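Local coordinates for pyruvate kinase (Pseudomonas aeruginosa, PDB 6QXL), which probably catalyses the final step of glycolysis, transferring the phosphate of phosphoenolpyruvate to ADP to give pyruvate and ATP, and binds glucose-6-phosphate in its alpha/beta domain, at residues 364-369 / 471-476; 380-385 / 391-396. One frame throughout, in Å; residues are numbered along the deposited sequence.

Contact 1: residues 364-369 / 471-476; sequences ALASMY and NTMKVL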
loop_
_atom_site.group_PDB
_atom_site.type_symbol
_atom_site.label_atom_id
_atom_site.label_comp_id
_atom_site.label_asym_id
_atom_site.label_seq_id
_atom_site.Cartn_x
_atom_site.Cartn_y
_atom_site.Cartn_z
ATOM N N ALA A 364 14.501 -16.981 12.439
ATOM C CA ALA A 364 15.272 -16.203 11.468
ATOM C C ALA A 364 14.493 -14.959 11.046
ATOM O O ALA A 364 14.999 -13.831 11.151
ATOM C CB ALA A 364 15.618 -17.039 10.255
ATOM N N LEU A 365 13.242 -15.162 10.637
ATOM C CA LEU A 365 12.423 -14.033 10.199
ATOM C C LEU A 365 12.209 -13.030 11.317
ATOM O O LEU A 365 12.293 -11.821 11.092
ATOM C CB LEU A 365 11.105 -14.510 9.632
ATOM C CG LEU A 365 11.324 -15.354 8.369
ATOM C CD1 LEU A 365 10.059 -15.945 7.823
ATOM C CD2 LEU A 365 12.033 -14.543 7.273
ATOM N N ALA A 366 11.988 -13.533 12.533
ATOM C CA ALA A 366 11.755 -12.656 13.666
ATOM C C ALA A 366 12.973 -11.804 13.986
ATOM O O ALA A 366 12.837 -10.662 14.431
ATOM C CB ALA A 366 11.343 -13.471 14.875
ATOM N N SER A 367 14.162 -12.350 13.748
ATOM C CA SER A 367 15.396 -11.614 13.989
ATOM C C SER A 367 15.586 -10.512 12.972
ATOM O O SER A 367 15.996 -9.400 13.325
ATOM C CB SER A 367 16.604 -12.551 13.957
ATOM O OG SER A 367 16.448 -13.626 14.854
ATOM N N MET A 368 15.305 -10.810 11.704
ATOM C CA MET A 368 15.424 -9.762 10.679
ATOM C C MET A 368 14.431 -8.640 10.925
ATOM O O MET A 368 14.798 -7.459 10.844
ATOM C CB MET A 368 15.269 -10.338 9.290
ATOM C CG MET A 368 16.353 -11.350 8.947
ATOM S SD MET A 368 18.029 -10.802 9.322
ATOM C CE MET A 368 18.285 -9.559 8.067
ATOM N N TYR A 369 13.193 -9.000 11.287
ATOM C CA TYR A 369 12.219 -7.998 11.718
ATOM C C TYR A 369 12.755 -7.158 12.867
ATOM O O TYR A 369 12.725 -5.933 12.815
ATOM C CB TYR A 369 10.924 -8.663 12.126
ATOM C CG TYR A 369 9.916 -7.756 12.787
ATOM C CD1 TYR A 369 9.078 -6.944 12.020
ATOM C CD2 TYR A 369 9.778 -7.734 14.174
ATOM C CE1 TYR A 369 8.133 -6.141 12.628
ATOM C CE2 TYR A 369 8.800 -6.952 14.772
ATOM C CZ TYR A 369 7.981 -6.167 13.998
ATOM O OH TYR A 369 7.023 -5.398 14.604
ATOM N N ASN A 471 15.713 -22.221 17.930
ATOM C CA ASN A 471 14.428 -21.879 18.523
ATOM C C ASN A 471 14.461 -20.710 19.499
ATOM O O ASN A 471 13.503 -20.515 20.225
ATOM C CB ASN A 471 13.847 -23.113 19.199
ATOM C CG ASN A 471 14.603 -23.507 20.472
ATOM O OD1 ASN A 471 15.609 -22.878 20.882
ATOM N ND2 ASN A 471 14.081 -24.530 21.134
ATOM N N THR A 472 15.531 -19.923 19.528
ATOM C CA THR A 472 15.676 -18.910 20.550
ATOM C C THR A 472 16.261 -17.653 19.940
ATOM O O THR A 472 17.151 -17.731 19.102
ATOM C CB THR A 472 16.618 -19.414 21.680
ATOM O OG1 THR A 472 16.124 -20.661 22.201
ATOM C CG2 THR A 472 16.781 -18.384 22.819
ATOM N N MET A 473 15.804 -16.498 20.392
ATOM C CA MET A 473 16.330 -15.225 19.947
ATOM C C MET A 473 16.550 -14.400 21.177
ATOM O O MET A 473 15.630 -14.238 21.962
ATOM C CB MET A 473 15.315 -14.511 19.031
ATOM C CG MET A 473 15.798 -13.178 18.463
ATOM S SD MET A 473 14.537 -12.242 17.579
ATOM C CE MET A 473 13.962 -11.196 18.917
ATOM N N LYS A 474 17.757 -13.872 21.348
ATOM C CA LYS A 474 18.082 -13.024 22.493
ATOM C C LYS A 474 18.579 -11.708 21.980
ATOM O O LYS A 474 19.249 -11.644 20.963
ATOM C CB LYS A 474 19.189 -13.645 23.369
ATOM C CG LYS A 474 18.775 -14.843 24.223
ATOM C CD LYS A 474 19.962 -15.530 24.890
ATOM C CE LYS A 474 19.673 -16.111 26.297
ATOM N NZ LYS A 474 20.071 -15.106 27.327
ATOM N N VAL A 475 18.287 -10.648 22.703
ATOM C CA VAL A 475 18.785 -9.320 22.383
ATOM C C VAL A 475 19.678 -8.893 23.553
ATOM O O VAL A 475 19.207 -8.744 24.676
ATOM C CB VAL A 475 17.611 -8.340 22.169
ATOM C CG1 VAL A 475 18.092 -6.913 21.951
ATOM C CG2 VAL A 475 16.772 -8.795 20.998
ATOM N N LEU A 476 20.962 -8.707 23.271
ATOM C CA LEU A 476 21.984 -8.530 24.294
ATOM C C LEU A 476 22.670 -7.194 24.152
ATOM O O LEU A 476 22.881 -6.718 23.051
ATOM C CB LEU A 476 23.016 -9.644 24.208
ATOM C CG LEU A 476 22.445 -11.061 24.153
ATOM C CD1 LEU A 476 23.573 -12.082 23.910
ATOM C CD2 LEU A 476 21.658 -11.388 25.402
#
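Ser367 OG hydrogen-bonds to the carbonyl oxygen of Ile363, one turn back on the same helix, and rests against Met473 SD on the strand, 3.6 Å away. The contact illustrates how the alpha/beta domain of pyruvate kinase lays a helix, 359-373, over its mixed sheet: Met473 makes the contact between these two segments, and Ser367 also rests on Ile457 and Thr459 of the next strand. No hydrogen bond crosses between the segments. Met473 carries its CG anti to the backbone N (chi1 -178°) and runs on extended to the sulfur, then bends at chi3. The thioether therefore lies over the helix backbone, with SD 3.7 Å from Ser367 CA and 3.9 Å from Ala366 O, while Ala366 CB stands a looser 4.4 Å from SD. Ser367 turns its hydroxyl back beside its own N, which suits the bond to Ile363 and presents the oxygen to the methionine.

Strand 470-477 is one of the two outermost strands of this sheet within the chain, yet Thr472, Met473 and Lys474 pair antiparallel with a strand of the second subunit, so the sheet continues across the interface. Lys474 adds a salt bridge to Asp462 of that subunit. In a classic beta bulge Asn471 and Thr472 both face Lys460; there Thr472 OG1 donates to Asn471 OD1 at 2.6 Å, from 41° out of the carbonyl plane.

Contact 2: residues 380-385 / 391-396; sequences IICLTE and LIMSRI. With G6P (6-O-phosphono-alpha-D-glucopyranose), chain M.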
loop_
_atom_site.group_PDB
_atom_site.type_symbol
_atom_site.label_atom_id
_atom_site.label_comp_id
_atom_site.label_asym_id
_atom_site.label_seq_id
_atom_site.Cartn_x
_atom_site.Cartn_y
_atom_site.Cartn_z
ATOM N N ILE A 380 24.045 -9.602 13.999
ATOM C CA ILE A 380 23.312 -10.800 14.342
ATOM C C ILE A 380 24.281 -11.950 14.466
ATOM O O ILE A 380 24.963 -12.292 13.512
ATOM C CB ILE A 380 22.266 -11.138 13.276
ATOM C CG1 ILE A 380 21.249 -9.989 13.172
ATOM C CG2 ILE A 380 21.618 -12.488 13.581
ATOM C CD1 ILE A 380 20.136 -10.253 12.229
ATOM N N ILE A 381 24.347 -12.536 15.665
ATOM C CA ILE A 381 25.183 -13.686 15.972
ATOM C C ILE A 381 24.292 -14.896 15.800
ATOM O O ILE A 381 23.435 -15.178 16.632
ATOM C CB ILE A 381 25.742 -13.584 17.396
ATOM C CG1 ILE A 381 26.708 -12.402 17.472
ATOM C CG2 ILE A 381 26.462 -14.865 17.812
ATOM C CD1 ILE A 381 27.229 -12.131 18.877
ATOM N N CYS A 382 24.498 -15.619 14.713
ATOM C CA CYS A 382 23.685 -16.782 14.424
ATOM C C CYS A 382 24.532 -18.036 14.609
ATOM O O CYS A 382 25.370 -18.359 13.770
ATOM C CB CYS A 382 23.127 -16.679 13.016
ATOM S SG CYS A 382 22.128 -18.108 12.596
ATOM N N LEU A 383 24.320 -18.734 15.718
ATOM C CA LEU A 383 24.995 -19.997 15.959
ATOM C C LEU A 383 24.325 -21.028 15.091
ATOM O O LEU A 383 23.148 -21.309 15.268
ATOM C CB LEU A 383 24.924 -20.413 17.426
ATOM C CG LEU A 383 25.349 -19.415 18.485
ATOM C CD1 LEU A 383 25.478 -20.171 19.817
ATOM C CD2 LEU A 383 26.626 -18.667 18.146
ATOM N N THR A 384 25.078 -21.600 14.160
ATOM C CA THR A 384 24.509 -22.514 13.192
ATOM C C THR A 384 25.431 -23.690 12.942
ATOM O O THR A 384 26.646 -23.552 12.924
ATOM C CB THR A 384 24.180 -21.787 11.858
ATOM O OG1 THR A 384 23.648 -22.729 10.897
ATOM C CG2 THR A 384 25.417 -21.075 11.296
ATOM N N GLU A 385 24.815 -24.831 12.687
ATOM C CA GLU A 385 25.510 -26.067 12.416
ATOM C C GLU A 385 25.774 -26.192 10.916
ATOM O O GLU A 385 26.920 -26.377 10.509
ATOM C CB GLU A 385 24.712 -27.257 12.962
ATOM C CG GLU A 385 25.482 -28.491 13.370
ATOM C CD GLU A 385 26.417 -28.298 14.609
ATOM O OE1 GLU A 385 26.549 -27.199 15.179
ATOM O OE2 GLU A 385 27.091 -29.261 15.010
ATOM N N LEU A 391 20.912 -18.732 6.126
ATOM C CA LEU A 391 20.321 -18.727 4.804
ATOM C C LEU A 391 18.973 -18.018 4.816
ATOM O O LEU A 391 18.722 -17.149 3.982
ATOM C CB LEU A 391 20.165 -20.149 4.278
ATOM C CG LEU A 391 19.394 -20.299 2.958
ATOM C CD1 LEU A 391 20.121 -19.639 1.825
ATOM C CD2 LEU A 391 19.174 -21.743 2.621
ATOM N N ILE A 392 18.114 -18.366 5.773
ATOM C CA ILE A 392 16.792 -17.772 5.876
ATOM C C ILE A 392 16.922 -16.293 6.240
ATOM O O ILE A 392 16.310 -15.436 5.608
ATOM C CB ILE A 392 15.934 -18.487 6.899
ATOM C CG1 ILE A 392 15.819 -19.988 6.599
ATOM C CG2 ILE A 392 14.545 -17.864 6.977
ATOM C CD1 ILE A 392 15.328 -20.354 5.228
ATOM N N MET A 393 17.754 -15.972 7.210
ATOM C CA MET A 393 17.923 -14.570 7.577
ATOM C C MET A 393 18.253 -13.717 6.349
ATOM O O MET A 393 17.690 -12.639 6.168
ATOM C CB MET A 393 19.010 -14.388 8.631
ATOM C CG MET A 393 18.702 -15.032 9.975
ATOM S SD MET A 393 20.031 -14.706 11.130
ATOM C CE MET A 393 19.354 -15.405 12.621
ATOM N N SER A 394 19.126 -14.228 5.485
ATOM C CA SER A 394 19.655 -13.434 4.388
ATOM C C SER A 394 18.713 -13.336 3.183
ATOM O O SER A 394 18.997 -12.591 2.257
ATOM C CB SER A 394 21.020 -13.977 3.978
ATOM O OG SER A 394 20.927 -15.312 3.552
ATOM N N ARG A 395 17.592 -14.063 3.209
ATOM C CA ARG A 395 16.522 -13.833 2.240
ATOM C C ARG A 395 15.772 -12.520 2.457
ATOM O O ARG A 395 15.040 -12.101 1.597
ATOM C CB ARG A 395 15.487 -14.950 2.255
ATOM C CG ARG A 395 15.976 -16.373 2.071
ATOM C CD ARG A 395 16.876 -16.565 0.889
ATOM N NE ARG A 395 18.230 -16.101 1.190
ATOM C CZ ARG A 395 19.154 -15.853 0.280
ATOM N NH1 ARG A 395 18.891 -16.013 -1.017
ATOM N NH2 ARG A 395 20.335 -15.407 0.678
ATOM N N ILE A 396 15.950 -11.876 3.597
ATOM C CA ILE A 396 15.203 -10.676 3.934
ATOM C C ILE A 396 16.076 -9.465 3.698
ATOM O O ILE A 396 17.219 -9.420 4.135
ATOM C CB ILE A 396 14.766 -10.728 5.416
ATOM C CG1 ILE A 396 13.909 -11.958 5.683
ATOM C CG2 ILE A 396 14.011 -9.492 5.810
ATOM C CD1 ILE A 396 12.695 -12.044 4.804
HETATM C C1 G6P M . 22.676 -23.867 16.868
HETATM C C2 G6P M . 23.078 -25.088 17.670
HETATM C C3 G6P M . 21.802 -25.920 17.698
HETATM C C4 G6P M . 20.926 -25.794 16.466
HETATM C C5 G6P M . 21.895 -25.512 15.329
HETATM C C6 G6P M . 21.181 -25.606 13.993
HETATM O O1 G6P M . 23.704 -22.937 17.176
HETATM O O2 G6P M . 24.241 -25.770 17.132
HETATM O O3 G6P M . 21.108 -25.304 18.752
HETATM O O4 G6P M . 20.071 -26.954 16.295
HETATM O O5 G6P M . 22.513 -24.238 15.496
HETATM O O6 G6P M . 21.710 -24.773 12.978
HETATM P P G6P M . 21.143 -24.885 11.437
HETATM O O1P G6P M . 22.022 -25.875 10.711
HETATM O O2P G6P M . 21.436 -23.411 11.273
HETATM O O3P G6P M . 19.718 -25.477 11.290
#
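The beta-alpha-beta unit formed by strand 377-383, helix 388-394 and strand 402-406 is joined here by a methionine that reaches from the helix to the first strand, a compact example of apolar packing behind a ligand site. Met393 runs fully extended beyond CG, so its thioether reaches the strand and meets two residues pointing from the same side of it. Its SD lies 3.7 Å from Ile380 CG2, the two side chains crossing at a slant. Its methyl CE comes within 3.9 Å of Cys382 SG, which lies anti to the backbone N of Cys382 (chi1 179°). Thr459 and Ile402 of the flanking strands also touch Met393, so Met393 packs against three adjacent strands.

The end of the strand opens into the pocket of glucose-6-phosphate. Glu385 N donates to the ester oxygen O6 of the sugar phosphate over 3.1 Å, almost straight at 171°. Thr384 OG1 approaches the phosphate oxygen O2P too, although the modelled separation is improbably short and its exact value doubtful. Further along the second segment, Arg395 folds back toward Leu391 and is paired in a salt bridge with Asp311. Its NE donates to Leu391 O at 3.0 Å, while NH2 reaches Ser394 OG at 2.9 Å, with the hydroxyl lying in the guanidinium plane.

From the N terminus, residues 364-369 come first, on helix 359-373, and the chain turns directly into strand 377-383. Contact 2 then closes a short loop, returning through helix 388-394 only six residues later. Contact 1 closes a far longer one when strand 470-477 comes back to the first helix, so contact 2 is nested inside it. Both reach the same mixed sheet, one at an edge strand within the chain and the other nearer the middle. The two also touch directly: Met368 SD packs 3.6 Å from Ile380 CD1, and Ala364 CB meets Ile392 CG2. Together they tie two neighbouring helices to the sheet, which borders the glucose-6-phosphate pocket at one strand end and joins the second subunit at its edge strand.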